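Local coordinates for D-aminopeptidase (Burkholderia sp. LK4, PDB 5TZB), which probably removes amino-terminal residues, beta-amino acids among them, from short peptides as a beta-aminopeptidase of the Ntn-hydrolase type, at residues G36-I41 against T175-E180; Y113-S118 against T148-L153; T187-H192 against Q219-V224; G210-G215 against T266-L271; P272-R277 against V326-N331. One frame throughout, in Å; residues are numbered along the deposited sequence.

Contact 1 (G36-I41 against T175-E180); sequences GRFNAI and TGPVAE
Phe38 N and Ala40 N, on the residues of 36-41 that pack against 175-180, are hydrogen-bonded to different oxygens of the Asp43 carboxylate, OD1 and OD2 respectively. A turn closed by Asn39 N and Gly36 O, 3.1 Å apart, shapes the same loop. The Phe38 ring makes the main contact of this loop. With CG anti to the carbonyl carbon (chi1 -54°), the ring is laid flat over the backbone of Gly176, whose CA stands 3.5 Å from the ring centroid and only 11° off the normal, a well-centred CH-pi contact. Gly176 has a positive phi and no side chain, and its carbonyl O is fixed by a hydrogen bond with Thr42 OG1. Beside it the proline ring comes in obliquely, Pro177 CD lying 3.7 Å from Phe38 CD1. Arg37 flanks the opposite face, its CG toward the rim, and its guanidinium reaches the far end of the ring, where Phe38 CZ lies over the guanidinium centre. Further along, the methyl of Ala40 meets one branch of Val178, CB to CG2 4.1 Å, and both side chains also rest on Thr200 of strand 197-204. This apolar loop-to-loop contact of the S58 peptidase fold joins the approach to strand 48-56 with the segment following helix 163-172, centred on a CH-pi interaction between an aromatic ring and a glycine CA.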
# COMPACT_ATOMS: atom_id res chain seq x y z
N GLY C 36 15.50 26.52 -12.08
CA GLY C 36 14.63 27.49 -12.72
C GLY C 36 14.98 28.89 -12.23
O GLY C 36 15.91 29.06 -11.41
N ARG C 37 14.23 29.88 -12.70
CA ARG C 37 14.51 31.28 -12.46
C ARG C 37 14.61 31.67 -10.98
O ARG C 37 15.54 32.38 -10.57
CB ARG C 37 13.43 32.13 -13.11
CG ARG C 37 13.56 33.62 -12.82
CD ARG C 37 12.56 34.41 -13.64
NE ARG C 37 12.37 35.75 -13.10
CZ ARG C 37 11.36 36.54 -13.41
NH1 ARG C 37 10.40 36.11 -14.22
NH2 ARG C 37 11.27 37.75 -12.87
N PHE C 38 13.65 31.23 -10.17
CA PHE C 38 13.67 31.59 -8.75
C PHE C 38 14.37 30.54 -7.90
O PHE C 38 14.64 30.77 -6.71
CB PHE C 38 12.24 31.80 -8.23
CG PHE C 38 11.44 32.79 -9.02
CD1 PHE C 38 11.82 34.12 -9.06
CD2 PHE C 38 10.29 32.40 -9.69
CE1 PHE C 38 11.08 35.04 -9.78
CE2 PHE C 38 9.54 33.31 -10.41
CZ PHE C 38 9.94 34.64 -10.46
N ASN C 39 14.71 29.41 -8.52
CA ASN C 39 15.16 28.22 -7.80
C ASN C 39 14.22 27.94 -6.64
O ASN C 39 14.62 27.95 -5.48
CB ASN C 39 16.60 28.38 -7.30
CG ASN C 39 17.19 27.06 -6.84
OD1 ASN C 39 16.65 25.99 -7.16
ND2 ASN C 39 18.30 27.12 -6.11
N ALA C 40 12.94 27.73 -6.97
CA ALA C 40 11.90 27.56 -5.97
C ALA C 40 10.72 26.83 -6.59
O ALA C 40 10.63 26.71 -7.81
CB ALA C 40 11.47 28.91 -5.40
N ILE C 41 9.80 26.35 -5.76
CA ILE C 41 8.64 25.62 -6.25
C ILE C 41 7.78 26.53 -7.15
O ILE C 41 7.07 26.05 -8.03
CB ILE C 41 7.79 25.05 -5.08
CG1 ILE C 41 6.78 24.00 -5.58
CG2 ILE C 41 7.12 26.17 -4.30
CD1 ILE C 41 6.13 23.19 -4.47
N THR C 175 3.51 34.20 -6.51
CA THR C 175 4.61 33.62 -7.27
C THR C 175 5.92 34.31 -6.90
O THR C 175 5.93 35.19 -6.04
CB THR C 175 4.35 33.73 -8.79
OG1 THR C 175 5.37 33.01 -9.50
CG2 THR C 175 4.33 35.20 -9.24
N GLY C 176 7.01 33.93 -7.55
CA GLY C 176 8.30 34.56 -7.32
C GLY C 176 9.09 33.97 -6.16
O GLY C 176 8.80 32.87 -5.71
N PRO C 177 10.11 34.71 -5.68
CA PRO C 177 10.99 34.25 -4.59
C PRO C 177 10.22 33.85 -3.33
O PRO C 177 9.24 34.50 -2.97
CB PRO C 177 11.88 35.46 -4.32
CG PRO C 177 11.88 36.22 -5.62
CD PRO C 177 10.50 36.04 -6.18
N VAL C 178 10.68 32.79 -2.68
CA VAL C 178 10.04 32.27 -1.48
C VAL C 178 10.99 32.38 -0.28
O VAL C 178 12.11 31.89 -0.35
CB VAL C 178 9.64 30.78 -1.66
CG1 VAL C 178 8.97 30.26 -0.39
CG2 VAL C 178 8.74 30.59 -2.86
N ALA C 179 10.54 33.00 0.80
CA ALA C 179 11.37 33.13 1.99
C ALA C 179 11.65 31.77 2.62
O ALA C 179 10.79 30.89 2.66
CB ALA C 179 10.72 34.07 3.01
N GLU C 180 12.88 31.59 3.11
CA GLU C 180 13.30 30.31 3.67
C GLU C 180 13.72 30.40 5.14
O GLU C 180 13.77 31.48 5.73
CB GLU C 180 14.43 29.71 2.82
CG GLU C 180 14.04 29.43 1.38
CD GLU C 180 15.21 28.94 0.54
OE1 GLU C 180 16.26 29.63 0.48
OE2 GLU C 180 15.08 27.85 -0.05

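Contact 2 (Y113-S118 against T148-L153); sequences YTNTHS and TYDGLL
The Tyr149 ring has Gly151 N over one face, 3.5 Å above its plane, and Thr116 OG1 at its edge, in plane; Trp140 of the second subunit also meets this ring, their planes at about 45°. Thr116 belongs to an Asx turn, set within a type I turn from Asn115 to Ser118, on the C-terminal side of strand 111-115 beside its parallel neighbour 144-148. In the Asx turn Asn115 OD1 accepts His117 N at 3.0 Å, with the donor somewhat tilted from the carbonyl plane. With CG between the backbone N and the carbonyl carbon (chi1 69°), the amide can fold back over the turn. The other flat pair is the Asn115 amide and the Asp150 carboxylate, inclined 36° to each other. They meet through carbon, Asp150 OD2 approaching Asn115 CB at 3.3 Å, while Thr65 OG1 is hydrogen-bonded both to that oxygen and to Asn115 ND2. Thr116 OG1 lies 3.4 Å from Tyr149 CA and finds its polar partner in Glu147. Between the backbones, Thr148 N donates to Thr114 O at 3.3 Å, and Thr148 O receives a weak bond from Thr116 N as well as a C-H...O approach from Asn115 CA at 3.2 Å.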
# COMPACT_ATOMS: atom_id res chain seq x y z
N TYR C 113 1.36 23.81 5.54
CA TYR C 113 2.27 23.27 6.54
C TYR C 113 2.08 24.00 7.86
O TYR C 113 1.98 25.22 7.86
CB TYR C 113 3.73 23.46 6.12
CG TYR C 113 4.22 22.76 4.87
CD1 TYR C 113 3.47 21.79 4.23
CD2 TYR C 113 5.46 23.09 4.34
CE1 TYR C 113 3.95 21.16 3.08
CE2 TYR C 113 5.95 22.47 3.21
CZ TYR C 113 5.20 21.51 2.58
OH TYR C 113 5.70 20.91 1.46
N THR C 114 2.07 23.28 8.98
CA THR C 114 2.08 23.95 10.28
C THR C 114 2.68 23.02 11.35
O THR C 114 3.36 22.07 11.01
CB THR C 114 0.65 24.41 10.68
OG1 THR C 114 0.71 25.24 11.85
CG2 THR C 114 -0.26 23.23 10.92
N ASN C 115 2.47 23.30 12.64
CA ASN C 115 2.97 22.41 13.69
C ASN C 115 1.95 21.31 14.02
O ASN C 115 0.79 21.42 13.64
CB ASN C 115 3.31 23.19 14.96
CG ASN C 115 2.07 23.75 15.64
OD1 ASN C 115 1.35 23.02 16.33
ND2 ASN C 115 1.83 25.04 15.47
N THR C 116 2.40 20.27 14.73
CA THR C 116 1.59 19.07 14.97
C THR C 116 0.25 19.31 15.66
O THR C 116 -0.73 18.62 15.37
CB THR C 116 2.37 18.03 15.81
OG1 THR C 116 3.73 17.95 15.35
CG2 THR C 116 1.70 16.65 15.69
N HIS C 117 0.20 20.27 16.58
CA HIS C 117 -1.02 20.47 17.35
C HIS C 117 -1.96 21.53 16.75
O HIS C 117 -3.00 21.84 17.32
CB HIS C 117 -0.65 20.82 18.79
CG HIS C 117 -0.08 19.66 19.54
ND1 HIS C 117 0.38 19.74 20.84
CD2 HIS C 117 0.09 18.36 19.17
CE1 HIS C 117 0.83 18.56 21.23
NE2 HIS C 117 0.66 17.70 20.24
N SER C 118 -1.60 22.04 15.58
CA SER C 118 -2.42 23.06 14.93
C SER C 118 -3.05 22.58 13.62
O SER C 118 -3.73 23.35 12.93
CB SER C 118 -1.57 24.31 14.66
OG SER C 118 -1.08 24.87 15.87
N THR C 148 5.20 19.39 11.09
CA THR C 148 6.34 18.88 11.85
C THR C 148 6.25 19.45 13.28
O THR C 148 5.46 20.36 13.55
CB THR C 148 7.68 19.23 11.17
OG1 THR C 148 7.78 20.65 11.01
CG2 THR C 148 7.78 18.57 9.77
N TYR C 149 7.06 18.93 14.19
CA TYR C 149 6.92 19.21 15.62
C TYR C 149 7.91 20.27 16.15
O TYR C 149 9.11 20.01 16.25
CB TYR C 149 7.07 17.89 16.38
CG TYR C 149 7.09 17.98 17.89
CD1 TYR C 149 5.91 18.07 18.62
CD2 TYR C 149 8.30 17.95 18.58
CE1 TYR C 149 5.94 18.15 20.02
CE2 TYR C 149 8.34 18.03 19.97
CZ TYR C 149 7.15 18.12 20.69
OH TYR C 149 7.21 18.20 22.07
N ASP C 150 7.40 21.46 16.51
CA ASP C 150 8.24 22.53 17.04
C ASP C 150 8.14 22.65 18.57
O ASP C 150 8.24 23.74 19.11
CB ASP C 150 7.89 23.89 16.41
CG ASP C 150 6.40 24.24 16.49
OD1 ASP C 150 5.67 23.69 17.33
OD2 ASP C 150 5.95 25.11 15.71
N GLY C 151 7.95 21.52 19.25
CA GLY C 151 7.73 21.50 20.69
C GLY C 151 8.83 22.05 21.56
O GLY C 151 8.58 22.44 22.70
N LEU C 152 10.05 22.11 21.04
CA LEU C 152 11.18 22.60 21.83
C LEU C 152 11.21 24.13 21.93
O LEU C 152 11.30 24.69 23.03
CB LEU C 152 12.50 22.09 21.24
CG LEU C 152 13.71 22.21 22.17
CD1 LEU C 152 13.56 21.36 23.43
CD2 LEU C 152 14.97 21.83 21.42
N LEU C 153 11.11 24.79 20.78
CA LEU C 153 11.18 26.25 20.71
C LEU C 153 9.82 26.92 20.80
O LEU C 153 9.74 28.09 21.12
CB LEU C 153 11.89 26.69 19.42
CG LEU C 153 13.36 26.27 19.26
CD1 LEU C 153 13.89 26.64 17.88
CD2 LEU C 153 14.18 26.96 20.35

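Contact 3 (T187-H192 against Q219-V224); sequences TGMICH and QANYGV
A tight beta hairpin, strands 190-191 and 194-195, lies here against the chain that leaves strand 213-220, and polar atoms of Asn221 and His192 bind the two together. Asn221 OD1 takes the N-H of Ile190 at 2.7 Å, in the carbonyl plane and almost straight (177°). With CG anti to the backbone N (chi1 -168°), the amide reaches across to the hairpin, and its ND2 is hydrogen-bonded to Tyr149 O, so both ends of the group are occupied and its rotation is fixed. The Met189 side chain crosses that of Asn221 at about a right angle, SD 3.4 Å from Asn221 CG. Two residues on, His192 N donates to Tyr222 O at 2.8 Å. The imidazole of His192 then grips the departing chain itself: ND1 donates to Val224 O at 2.8 Å, with the oxygen in the ring plane but the donor well above the plane of the carbonyl. At the other end NE2 makes a weak bond to Tyr222 OH, 2.9 Å and bent, the two rings meeting obliquely with planes at 75°. Gly223 CA lies over one face of the imidazole, in a backbone conformation of positive phi that brings no side chain into the ring. Cys191 SG approaches Tyr222 CE2 to 3.6 Å, an oblique sulfur-aromatic contact; the same sulfur also packs on Ala220 CB. Apart from the weak NE2 bond, the polar grip uses main-chain partners throughout: side-chain amide and imidazole supplement one main-chain bond where the chain leaving strand 213-220 passes the 190-195 beta hairpin.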
# COMPACT_ATOMS: atom_id res chain seq x y z
N THR C 187 9.04 28.17 11.27
CA THR C 187 9.54 29.14 12.24
C THR C 187 10.28 28.52 13.43
O THR C 187 11.38 28.95 13.76
CB THR C 187 8.38 30.03 12.75
OG1 THR C 187 7.85 30.77 11.64
CG2 THR C 187 8.87 31.01 13.80
N GLY C 188 9.70 27.50 14.06
CA GLY C 188 10.34 26.94 15.23
C GLY C 188 11.03 25.61 15.03
O GLY C 188 11.30 24.89 16.00
N MET C 189 11.37 25.29 13.78
CA MET C 189 11.91 23.98 13.46
C MET C 189 13.44 23.87 13.56
O MET C 189 14.17 24.86 13.49
CB MET C 189 11.45 23.57 12.05
CG MET C 189 9.93 23.52 11.92
SD MET C 189 9.18 22.49 13.21
CE MET C 189 7.45 22.93 13.05
N ILE C 190 13.89 22.64 13.73
CA ILE C 190 15.29 22.31 13.98
C ILE C 190 15.70 21.16 13.07
O ILE C 190 15.02 20.14 13.00
CB ILE C 190 15.49 21.93 15.45
CG1 ILE C 190 15.19 23.13 16.35
CG2 ILE C 190 16.89 21.38 15.69
CD1 ILE C 190 15.17 22.81 17.85
N CYS C 191 16.81 21.33 12.35
CA CYS C 191 17.26 20.33 11.39
C CYS C 191 18.74 20.01 11.57
O CYS C 191 19.58 20.91 11.64
CB CYS C 191 16.97 20.80 9.96
SG CYS C 191 17.45 19.63 8.66
N HIS C 192 19.06 18.72 11.67
CA HIS C 192 20.41 18.28 11.97
C HIS C 192 21.02 19.03 13.16
O HIS C 192 22.21 19.36 13.17
CB HIS C 192 21.30 18.39 10.73
CG HIS C 192 21.01 17.33 9.70
ND1 HIS C 192 21.38 16.01 9.88
CD2 HIS C 192 20.38 17.39 8.50
CE1 HIS C 192 21.00 15.31 8.83
NE2 HIS C 192 20.40 16.12 7.98
N GLN C 219 9.56 21.47 4.64
CA GLN C 219 9.63 21.96 6.01
C GLN C 219 10.48 20.94 6.77
O GLN C 219 10.00 19.86 7.12
CB GLN C 219 8.23 22.12 6.62
CG GLN C 219 8.21 22.60 8.05
CD GLN C 219 6.81 23.03 8.47
OE1 GLN C 219 6.27 24.00 7.94
NE2 GLN C 219 6.22 22.30 9.42
N ALA C 220 11.75 21.28 6.95
CA ALA C 220 12.76 20.35 7.44
C ALA C 220 12.94 20.47 8.95
O ALA C 220 13.29 21.55 9.45
CB ALA C 220 14.10 20.57 6.72
N ASN C 221 12.72 19.36 9.64
CA ASN C 221 12.74 19.30 11.09
C ASN C 221 13.28 17.96 11.59
O ASN C 221 12.80 17.43 12.58
CB ASN C 221 11.33 19.53 11.64
CG ASN C 221 11.30 19.79 13.13
OD1 ASN C 221 12.01 20.65 13.64
ND2 ASN C 221 10.47 19.02 13.85
N TYR C 222 14.26 17.40 10.88
CA TYR C 222 14.71 16.04 11.14
C TYR C 222 16.23 16.00 11.37
O TYR C 222 16.93 16.95 11.06
CB TYR C 222 14.37 15.12 9.95
CG TYR C 222 15.38 15.34 8.85
CD1 TYR C 222 16.50 14.52 8.73
CD2 TYR C 222 15.27 16.42 7.98
CE1 TYR C 222 17.47 14.77 7.77
CE2 TYR C 222 16.24 16.68 7.02
CZ TYR C 222 17.34 15.84 6.92
OH TYR C 222 18.31 16.07 5.97
N GLY C 223 16.72 14.87 11.87
CA GLY C 223 18.12 14.52 11.69
C GLY C 223 19.08 14.78 12.82
O GLY C 223 18.95 15.74 13.59
N VAL C 224 20.06 13.90 12.92
CA VAL C 224 21.10 14.09 13.91
C VAL C 224 22.30 14.77 13.26
O VAL C 224 22.56 14.65 12.06
CB VAL C 224 21.52 12.76 14.56
CG1 VAL C 224 20.28 11.99 15.02
CG2 VAL C 224 22.27 11.92 13.59

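Contact 4 (G210-G215 against T266-L271); sequences GGWTVG and TDAPLL
Strands 213-220 and 260-266 run antiparallel here, Val214 and Thr266 forming a non-hydrogen-bonded pair with CA atoms 4.5 Å apart, just where the second strand ends. Thr213 is the polar centre. Its N-H goes to Asp267 OD1 at 2.7 Å, reaching the syn side of the carboxylate 24° out of its plane. Its carbonyl O accepts Thr266 OG1 at 2.7 Å, from above the carbonyl plane, and a longer, weak bond from Asp267 N. Thr266 OG1, placed anti to the backbone N (chi1 -176°), works in both directions, since it also accepts Ala268 N at 3.1 Å in an ST turn. A bound water extends the network: it donates to Gly211 O and Asp267 OD2 and accepts from Thr213 OG1, so both carboxylate oxygens are engaged. Next to this cluster the Trp212 indole packs on the turning chain. Ala268 lies over one face, its CA 3.6 Å from the centroid of the five-membered ring, while Gly210 O stands 3.5 Å above the opposite face toward the rim. Pro269 CD reaches Trp212 NE1 at 3.5 Å, the two side chains crossing at about a right angle. Val214 and Ala268 pack on Leu337 of helix 331-355, and Thr266 touches Leu278 of helix 272-289; Trp212 touches Val329 of strand 323-329 and, like Pro269, Thr323 of the third subunit.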
# COMPACT_ATOMS: atom_id res chain seq x y z
N GLY C 210 11.79 17.13 -22.65
CA GLY C 210 10.42 17.54 -22.35
C GLY C 210 10.25 18.96 -21.84
O GLY C 210 9.14 19.50 -21.81
N GLY C 211 11.35 19.58 -21.43
CA GLY C 211 11.34 20.97 -20.99
C GLY C 211 10.57 21.25 -19.70
O GLY C 211 10.37 22.42 -19.35
N TRP C 212 10.16 20.21 -18.98
CA TRP C 212 9.37 20.41 -17.77
C TRP C 212 10.18 20.94 -16.58
O TRP C 212 11.40 20.76 -16.48
CB TRP C 212 8.67 19.11 -17.38
CG TRP C 212 7.79 18.60 -18.46
CD1 TRP C 212 6.74 19.26 -19.04
CD2 TRP C 212 7.90 17.34 -19.13
NE1 TRP C 212 6.17 18.48 -20.01
CE2 TRP C 212 6.87 17.30 -20.09
CE3 TRP C 212 8.75 16.24 -18.99
CZ2 TRP C 212 6.67 16.19 -20.92
CZ3 TRP C 212 8.56 15.15 -19.81
CH2 TRP C 212 7.52 15.13 -20.77
N THR C 213 9.47 21.61 -15.68
CA THR C 213 10.05 22.11 -14.44
C THR C 213 9.59 21.26 -13.26
O THR C 213 8.43 20.85 -13.20
CB THR C 213 9.65 23.57 -14.20
OG1 THR C 213 10.14 24.37 -15.28
CG2 THR C 213 10.22 24.08 -12.86
N VAL C 214 10.51 20.96 -12.35
CA VAL C 214 10.20 20.27 -11.10
C VAL C 214 10.64 21.13 -9.92
O VAL C 214 11.81 21.53 -9.85
CB VAL C 214 10.89 18.88 -11.01
CG1 VAL C 214 10.56 18.21 -9.69
CG2 VAL C 214 10.47 18.00 -12.15
N GLY C 215 9.71 21.44 -9.02
CA GLY C 215 10.04 22.24 -7.85
C GLY C 215 9.72 21.50 -6.56
O GLY C 215 8.89 20.61 -6.56
N THR C 266 5.28 19.85 -10.40
CA THR C 266 5.81 19.84 -11.76
C THR C 266 4.75 20.23 -12.76
O THR C 266 3.57 19.95 -12.54
CB THR C 266 6.37 18.46 -12.16
OG1 THR C 266 6.96 18.55 -13.46
CG2 THR C 266 5.27 17.39 -12.20
N ASP C 267 5.17 20.85 -13.86
CA ASP C 267 4.22 21.15 -14.93
C ASP C 267 4.18 20.04 -15.97
O ASP C 267 3.46 20.15 -16.96
CB ASP C 267 4.55 22.48 -15.62
CG ASP C 267 5.94 22.50 -16.23
OD1 ASP C 267 6.75 21.59 -15.96
OD2 ASP C 267 6.22 23.46 -16.98
N ALA C 268 4.93 18.96 -15.72
CA ALA C 268 4.80 17.77 -16.55
C ALA C 268 3.39 17.18 -16.41
O ALA C 268 2.78 17.25 -15.35
CB ALA C 268 5.85 16.74 -16.15
N PRO C 269 2.83 16.63 -17.51
CA PRO C 269 1.50 16.01 -17.42
C PRO C 269 1.56 14.61 -16.81
O PRO C 269 1.60 13.63 -17.55
CB PRO C 269 1.04 15.96 -18.88
CG PRO C 269 2.33 15.87 -19.67
CD PRO C 269 3.33 16.71 -18.89
N LEU C 270 1.69 14.52 -15.49
CA LEU C 270 1.75 13.24 -14.81
C LEU C 270 0.38 12.78 -14.35
O LEU C 270 -0.38 13.57 -13.78
CB LEU C 270 2.68 13.32 -13.60
CG LEU C 270 4.17 13.55 -13.90
CD1 LEU C 270 4.97 13.52 -12.60
CD2 LEU C 270 4.70 12.50 -14.86
N LEU C 271 0.09 11.50 -14.57
CA LEU C 271 -1.12 10.84 -14.05
C LEU C 271 -0.96 10.55 -12.55
O LEU C 271 0.17 10.57 -12.05
CB LEU C 271 -1.38 9.55 -14.82
CG LEU C 271 -1.62 9.69 -16.32
CD1 LEU C 271 -1.88 8.34 -16.94
CD2 LEU C 271 -2.78 10.65 -16.57
O HOH W 1 8.80 24.12 -17.60

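Contact 5 (P272-R277 against V326-N331); sequences PHQCTR and VKMVNN
Gln274 and Met328 form the close-packed half of this contact, where the first turns of helix 272-289 lie on strand 323-329, their axes 9.6 Å apart and inclined by 32°. Extended beyond CG, the Gln274 side chain reaches the end of the strand, where NE2 donates to Val329 O at 2.8 Å (163°), with the acceptor in the plane of the amide. OE1 of the same group accepts Leu271 N at the N-cap position, so hydrogen bonds at both ends hold the amide flat. The Met328 chain, bent at its last torsion, brings CE to 3.6 Å from Gln274 NE2 and, in the plane of the imidazole, to 3.7 Å from His273 CE1. Toward Asn331 the packing gives way to water. One water accepts from Gln274 NE2, Arg277 NH1 and, weakly, His273 NE2, and donates to Asn331 OD1; a second lies 2.9 Å from His273 NE2 and accepts from Asn331 ND2. Asn331 OD1 approaches Arg277 NH1 directly only to 3.5 Å, at the guanidinium edge, with the amide and guanidinium planes nearly perpendicular. The arginine is instead committed to salt bridges with Glu103 of the third subunit and Asp295 of the fourth. A calcium ion lies about 3 Å, by nearest atoms, from the His273 side chain. Helix-on-strand packing is thereby combined with an oligomer interface, for residues 326-329 pair antiparallel with a strand of the third subunit and the sheet runs on across the interface.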
# COMPACT_ATOMS: atom_id res chain seq x y z
N PRO C 272 -2.08 10.27 -11.84
CA PRO C 272 -2.00 9.96 -10.40
C PRO C 272 -0.93 8.91 -10.06
O PRO C 272 -0.12 9.19 -9.18
CB PRO C 272 -3.41 9.44 -10.09
CG PRO C 272 -4.27 10.25 -11.00
CD PRO C 272 -3.48 10.37 -12.29
N HIS C 273 -0.84 7.79 -10.77
CA HIS C 273 0.14 6.77 -10.42
C HIS C 273 1.57 7.26 -10.63
O HIS C 273 2.49 6.80 -9.95
CB HIS C 273 -0.11 5.47 -11.20
CG HIS C 273 0.46 5.44 -12.59
ND1 HIS C 273 -0.19 5.98 -13.68
CD2 HIS C 273 1.59 4.87 -13.08
CE1 HIS C 273 0.52 5.77 -14.78
NE2 HIS C 273 1.61 5.11 -14.44
N GLN C 274 1.75 8.21 -11.54
CA GLN C 274 3.08 8.77 -11.83
C GLN C 274 3.48 9.80 -10.78
O GLN C 274 4.67 10.00 -10.50
CB GLN C 274 3.10 9.40 -13.23
CG GLN C 274 2.75 8.42 -14.35
CD GLN C 274 2.88 9.05 -15.73
OE1 GLN C 274 2.25 10.07 -16.02
NE2 GLN C 274 3.71 8.46 -16.58
N CYS C 275 2.50 10.49 -10.21
CA CYS C 275 2.76 11.39 -9.10
C CYS C 275 3.23 10.63 -7.86
O CYS C 275 4.06 11.12 -7.09
CB CYS C 275 1.51 12.21 -8.80
SG CYS C 275 1.08 13.46 -10.07
N THR C 276 2.69 9.43 -7.66
CA THR C 276 3.13 8.56 -6.56
C THR C 276 4.60 8.18 -6.75
O THR C 276 5.40 8.21 -5.80
CB THR C 276 2.28 7.28 -6.48
OG1 THR C 276 0.91 7.65 -6.35
CG2 THR C 276 2.68 6.40 -5.27
N ARG C 277 4.95 7.83 -7.98
CA ARG C 277 6.34 7.50 -8.29
C ARG C 277 7.25 8.69 -8.01
O ARG C 277 8.31 8.56 -7.39
CB ARG C 277 6.46 7.05 -9.75
CG ARG C 277 5.53 5.89 -10.10
CD ARG C 277 5.78 5.40 -11.52
NE ARG C 277 7.07 4.70 -11.59
CZ ARG C 277 7.73 4.44 -12.72
NH1 ARG C 277 7.24 4.84 -13.89
NH2 ARG C 277 8.91 3.81 -12.67
N VAL C 326 -6.70 13.25 -21.33
CA VAL C 326 -5.57 13.71 -20.55
C VAL C 326 -4.29 13.21 -21.19
O VAL C 326 -4.33 12.34 -22.04
CB VAL C 326 -5.64 13.23 -19.07
CG1 VAL C 326 -6.84 13.85 -18.37
CG2 VAL C 326 -5.71 11.69 -19.01
N LYS C 327 -3.17 13.79 -20.79
CA LYS C 327 -1.86 13.41 -21.28
C LYS C 327 -1.03 12.70 -20.22
O LYS C 327 -1.15 13.00 -19.04
CB LYS C 327 -1.08 14.62 -21.77
CG LYS C 327 -1.65 15.25 -23.02
CD LYS C 327 -0.77 16.41 -23.43
CE LYS C 327 -1.37 17.14 -24.61
NZ LYS C 327 -0.51 18.31 -24.95
N MET C 328 -0.18 11.80 -20.67
CA MET C 328 0.71 11.10 -19.77
C MET C 328 2.15 11.19 -20.27
O MET C 328 2.43 11.02 -21.47
CB MET C 328 0.27 9.65 -19.60
CG MET C 328 1.09 8.61 -20.32
SD MET C 328 0.50 6.93 -19.95
CE MET C 328 1.13 6.67 -18.30
N VAL C 329 3.05 11.49 -19.36
CA VAL C 329 4.47 11.48 -19.68
C VAL C 329 4.81 10.02 -19.96
O VAL C 329 4.42 9.14 -19.19
CB VAL C 329 5.34 12.05 -18.51
CG1 VAL C 329 6.85 11.82 -18.75
CG2 VAL C 329 5.06 13.55 -18.31
N ASN C 330 5.47 9.75 -21.07
CA ASN C 330 5.90 8.38 -21.36
C ASN C 330 7.02 7.97 -20.42
O ASN C 330 7.84 8.81 -20.02
CB ASN C 330 6.33 8.26 -22.84
CG ASN C 330 5.12 8.29 -23.78
OD1 ASN C 330 4.10 7.66 -23.49
ND2 ASN C 330 5.19 9.07 -24.85
N ASN C 331 7.05 6.68 -20.06
CA ASN C 331 7.95 6.22 -19.01
C ASN C 331 9.42 6.38 -19.39
O ASN C 331 10.28 6.47 -18.50
CB ASN C 331 7.64 4.77 -18.62
CG ASN C 331 6.35 4.65 -17.79
OD1 ASN C 331 5.95 5.58 -17.10
ND2 ASN C 331 5.70 3.50 -17.88
O HOH W 2 4.59 5.81 -14.97
O HOH W 3 2.80 3.52 -16.60

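Overall arrangement
Contacts 2 and 3 are neighbours, centres 11 Å apart, tied by a probable hydrogen bond from Gln219 NE2 to Thr148 OG1. Contacts 4 and 5 pair likewise, at 10 Å between centres, with Pro269 O facing Val329 N and both touching the third subunit. The two pairs lie on opposite sides of the chain's centre; strand 213-220 spans between them, lending its ends to contacts 4 and 3, their centres 28 Å apart. Contact 1 touches contact 4 through Ile41 and Gly215. The calcium ion lies beside contact 5, about 12 Å from the Pro269 side chain of contact 4. Thr148 of contact 2 packs on Ser259, which follows the unmodelled residues 247-258 and, by analogy with relatives, is probably the N-terminal nucleophile, consistent with contacts 2 and 3 lying on the active-site side.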